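Local coordinates for protein amino Transferase (Eubacterium rectale, PDB 3ELE) that probably transfers amino groups between substrates as a class I and II aminotransferase, using pyridoxal-5'-phosphate as cofactor, at residues Ala118-Asp122 against Ala123-Phe127. Numbering follows the deposited sequence.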
ATOM      1  N   ALA A 118     -13.881  -1.630  -3.777  1.00 35.05           N
ATOM      2  CA  ALA A 118     -14.563  -1.314  -5.046  1.00 35.20           C
ATOM      3  C   ALA A 118     -15.983  -1.873  -5.112  1.00 34.40           C
ATOM      4  O   ALA A 118     -16.872  -1.243  -5.642  1.00 32.83           O
ATOM      5  CB  ALA A 118     -13.743  -1.832  -6.257  1.00 34.03           C
ATOM      6  N   LEU A 119     -16.178  -3.065  -4.569  1.00 35.67           N
ATOM      7  CA  LEU A 119     -17.485  -3.722  -4.609  1.00 35.96           C
ATOM      8  C   LEU A 119     -18.458  -3.385  -3.472  1.00 36.62           C
ATOM      9  O   LEU A 119     -19.626  -3.613  -3.662  1.00 37.05           O
ATOM     10  CB  LEU A 119     -17.296  -5.245  -4.724  1.00 35.61           C
ATOM     11  CG  LEU A 119     -16.709  -5.710  -6.064  1.00 34.11           C
ATOM     12  CD1 LEU A 119     -16.459  -7.176  -6.006  1.00 36.07           C
ATOM     13  CD2 LEU A 119     -17.676  -5.381  -7.231  1.00 37.52           C
ATOM     14  N   THR A 120     -18.010  -2.825  -2.334  1.00 35.30           N
ATOM     15  CA  THR A 120     -18.929  -2.516  -1.196  1.00 34.96           C
ATOM     16  C   THR A 120     -19.676  -1.152  -1.326  1.00 34.80           C
ATOM     17  O   THR A 120     -19.069  -0.067  -1.269  1.00 31.75           O
ATOM     18  CB  THR A 120     -18.195  -2.607   0.155  1.00 34.78           C
ATOM     19  OG1 THR A 120     -17.548  -3.885   0.254  1.00 34.62           O
ATOM     20  CG2 THR A 120     -19.162  -2.421   1.356  1.00 35.01           C
ATOM     21  N   SER A 121     -20.998  -1.211  -1.464  1.00 35.60           N
ATOM     22  CA  SER A 121     -21.817  -0.005  -1.602  1.00 35.75           C
ATOM     23  C   SER A 121     -22.807   0.186  -0.440  1.00 37.72           C
ATOM     24  O   SER A 121     -23.613   1.137  -0.467  1.00 41.29           O
ATOM     25  CB  SER A 121     -22.548  -0.063  -2.948  1.00 36.51           C
ATOM     26  OG  SER A 121     -23.462  -1.151  -3.002  1.00 39.58           O
ATOM     27  N   ASP A 122     -22.754  -0.678   0.583  1.00 35.98           N
ATOM     28  CA  ASP A 122     -23.741  -0.665   1.671  1.00 35.49           C
ATOM     29  C   ASP A 122     -23.222  -1.465   2.872  1.00 35.74           C
ATOM     30  O   ASP A 122     -22.508  -2.461   2.707  1.00 35.34           O
ATOM     31  CB  ASP A 122     -25.079  -1.213   1.117  1.00 36.63           C
ATOM     32  CG  ASP A 122     -26.218  -1.177   2.116  1.00 38.05           C
ATOM     33  OD1 ASP A 122     -26.250  -2.048   2.999  1.00 35.58           O
ATOM     34  OD2 ASP A 122     -27.131  -0.331   1.975  1.00 39.53           O
ATOM     35  N   ALA A 123     -23.591  -1.015   4.072  1.00 34.58           N
ATOM     36  CA  ALA A 123     -23.211  -1.658   5.331  1.00 33.79           C
ATOM     37  C   ALA A 123     -23.661  -3.120   5.435  1.00 32.36           C
ATOM     38  O   ALA A 123     -23.055  -3.913   6.165  1.00 28.96           O
ATOM     39  CB  ALA A 123     -23.778  -0.842   6.549  1.00 34.09           C
ATOM     40  N   TYR A 124     -24.744  -3.456   4.735  1.00 31.20           N
ATOM     41  CA  TYR A 124     -25.297  -4.797   4.764  1.00 32.02           C
ATOM     42  C   TYR A 124     -24.765  -5.753   3.698  1.00 32.44           C
ATOM     43  O   TYR A 124     -25.172  -6.909   3.685  1.00 32.70           O
ATOM     44  CB  TYR A 124     -26.814  -4.737   4.785  1.00 32.79           C
ATOM     45  CG  TYR A 124     -27.360  -3.976   5.971  1.00 32.23           C
ATOM     46  CD1 TYR A 124     -27.039  -4.373   7.272  1.00 34.51           C
ATOM     47  CD2 TYR A 124     -28.236  -2.891   5.804  1.00 35.65           C
ATOM     48  CE1 TYR A 124     -27.539  -3.706   8.386  1.00 33.66           C
ATOM     49  CE2 TYR A 124     -28.767  -2.205   6.927  1.00 36.19           C
ATOM     50  CZ  TYR A 124     -28.403  -2.622   8.223  1.00 36.10           C
ATOM     51  OH  TYR A 124     -28.901  -1.982   9.334  1.00 33.96           O
ATOM     52  N   ASP A 125     -23.842  -5.287   2.848  1.00 31.69           N
ATOM     53  CA  ASP A 125     -23.175  -6.137   1.845  1.00 31.69           C
ATOM     54  C   ASP A 125     -22.453  -7.303   2.494  1.00 31.97           C
ATOM     55  O   ASP A 125     -21.789  -7.127   3.528  1.00 32.50           O
ATOM     56  CB  ASP A 125     -22.150  -5.334   1.029  1.00 30.05           C
ATOM     57  CG  ASP A 125     -22.799  -4.403   0.036  1.00 33.34           C
ATOM     58  OD1 ASP A 125     -24.051  -4.384  -0.080  1.00 26.12           O
ATOM     59  OD2 ASP A 125     -22.062  -3.691  -0.644  1.00 34.34           O
ATOM     60  N   GLU A 126     -22.596  -8.483   1.892  1.00 32.28           N
ATOM     61  CA  GLU A 126     -21.957  -9.702   2.394  1.00 31.70           C
ATOM     62  C   GLU A 126     -20.998 -10.295   1.382  1.00 31.12           C
ATOM     63  O   GLU A 126     -21.281 -10.288   0.175  1.00 29.33           O
ATOM     64  CB  GLU A 126     -23.023 -10.729   2.740  1.00 32.07           C
ATOM     65  CG  GLU A 126     -23.921 -10.308   3.922  1.00 35.93           C
ATOM     66  CD  GLU A 126     -25.151 -11.210   4.155  1.00 32.19           C
ATOM     67  OE1 GLU A 126     -25.382 -12.181   3.405  1.00 31.40           O
ATOM     68  OE2 GLU A 126     -25.917 -10.910   5.091  1.00 37.44           O
ATOM     69  N   PHE A 127     -19.839 -10.765   1.875  1.00 31.50           N
ATOM     70  CA  PHE A 127     -18.894 -11.539   1.081  1.00 32.07           C
ATOM     71  C   PHE A 127     -18.787 -12.910   1.748  1.00 32.83           C
ATOM     72  O   PHE A 127     -18.649 -13.006   2.980  1.00 31.92           O
ATOM     73  CB  PHE A 127     -17.535 -10.848   0.945  1.00 33.17           C
ATOM     74  CG  PHE A 127     -17.598  -9.602   0.127  1.00 36.70           C
ATOM     75  CD1 PHE A 127     -17.447  -9.654  -1.270  1.00 36.96           C
ATOM     76  CD2 PHE A 127     -17.851  -8.367   0.735  1.00 35.88           C
ATOM     77  CE1 PHE A 127     -17.539  -8.469  -2.058  1.00 36.56           C
ATOM     78  CE2 PHE A 127     -17.931  -7.189  -0.031  1.00 34.27           C
ATOM     79  CZ  PHE A 127     -17.761  -7.232  -1.430  1.00 27.19           C
TER
HETATM   80  O   HOH W   1     -25.092  -2.838  -1.817  1.00 33.61           O
HETATM   81  O   HOH W   2     -26.564  -4.572   1.149  1.00 31.46           O
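Asp125 reaches back over the turn behind it to take hold of Ser121, illustrating how a single carboxylate can organise the link between a helix and a strand. OD2 of Asp125 accepts a hydrogen bond from Ser121 N at 2.8 Å, met nearly along the C-O bond, and a weak second bond from Asp122 N. The side chain folds beside its own backbone N (chi1 -74°), which turns the carboxylate back over the preceding residues. OD1 accepts a hydrogen bond from each of two waters: one is shared with Ser121 OG, the other also gives a weak bond to Asp122 OD1.

The carboxylate is carried on the last residue of a type I beta turn, Asp122 to Asp125, closed by the bond from Asp125 N to Asp122 O at 3.1 Å. Asp122 reinforces it with an Asx turn: CG stands anti to the backbone N (chi1 -176°), and OD1 of Asp122 receives Tyr124 N at 2.7 Å on its anti side. Nearer the helix, Leu119 CB meets the edge of the Phe127 ring in its plane, 3.9 Å from CZ. Thr120 OG1 also approaches that edge, 3.3 Å from Phe127 CE2, while its hydrogen bond goes to Phe116 O one helical turn back.

Farther out, Arg174 makes a long, weak ion pair with Asp125 OD2, and Arg210 binds Ser121 OG. Thr120 O bonds Asn5 of the second subunit. Thus the connection between helix 108-119 and strand 126-130 of the central mixed sheet also borders the dimer partner.

An alanine in place of Asp125 would probably leave Ser121 N without its acceptor and both waters without their shared anchor. Asp122 OD1 and Asp125 OD1 lie 4.4 Å apart, and the repulsion expected between two like charges is probably eased by the amide donors, the water that donates to both and, weakly, Arg174.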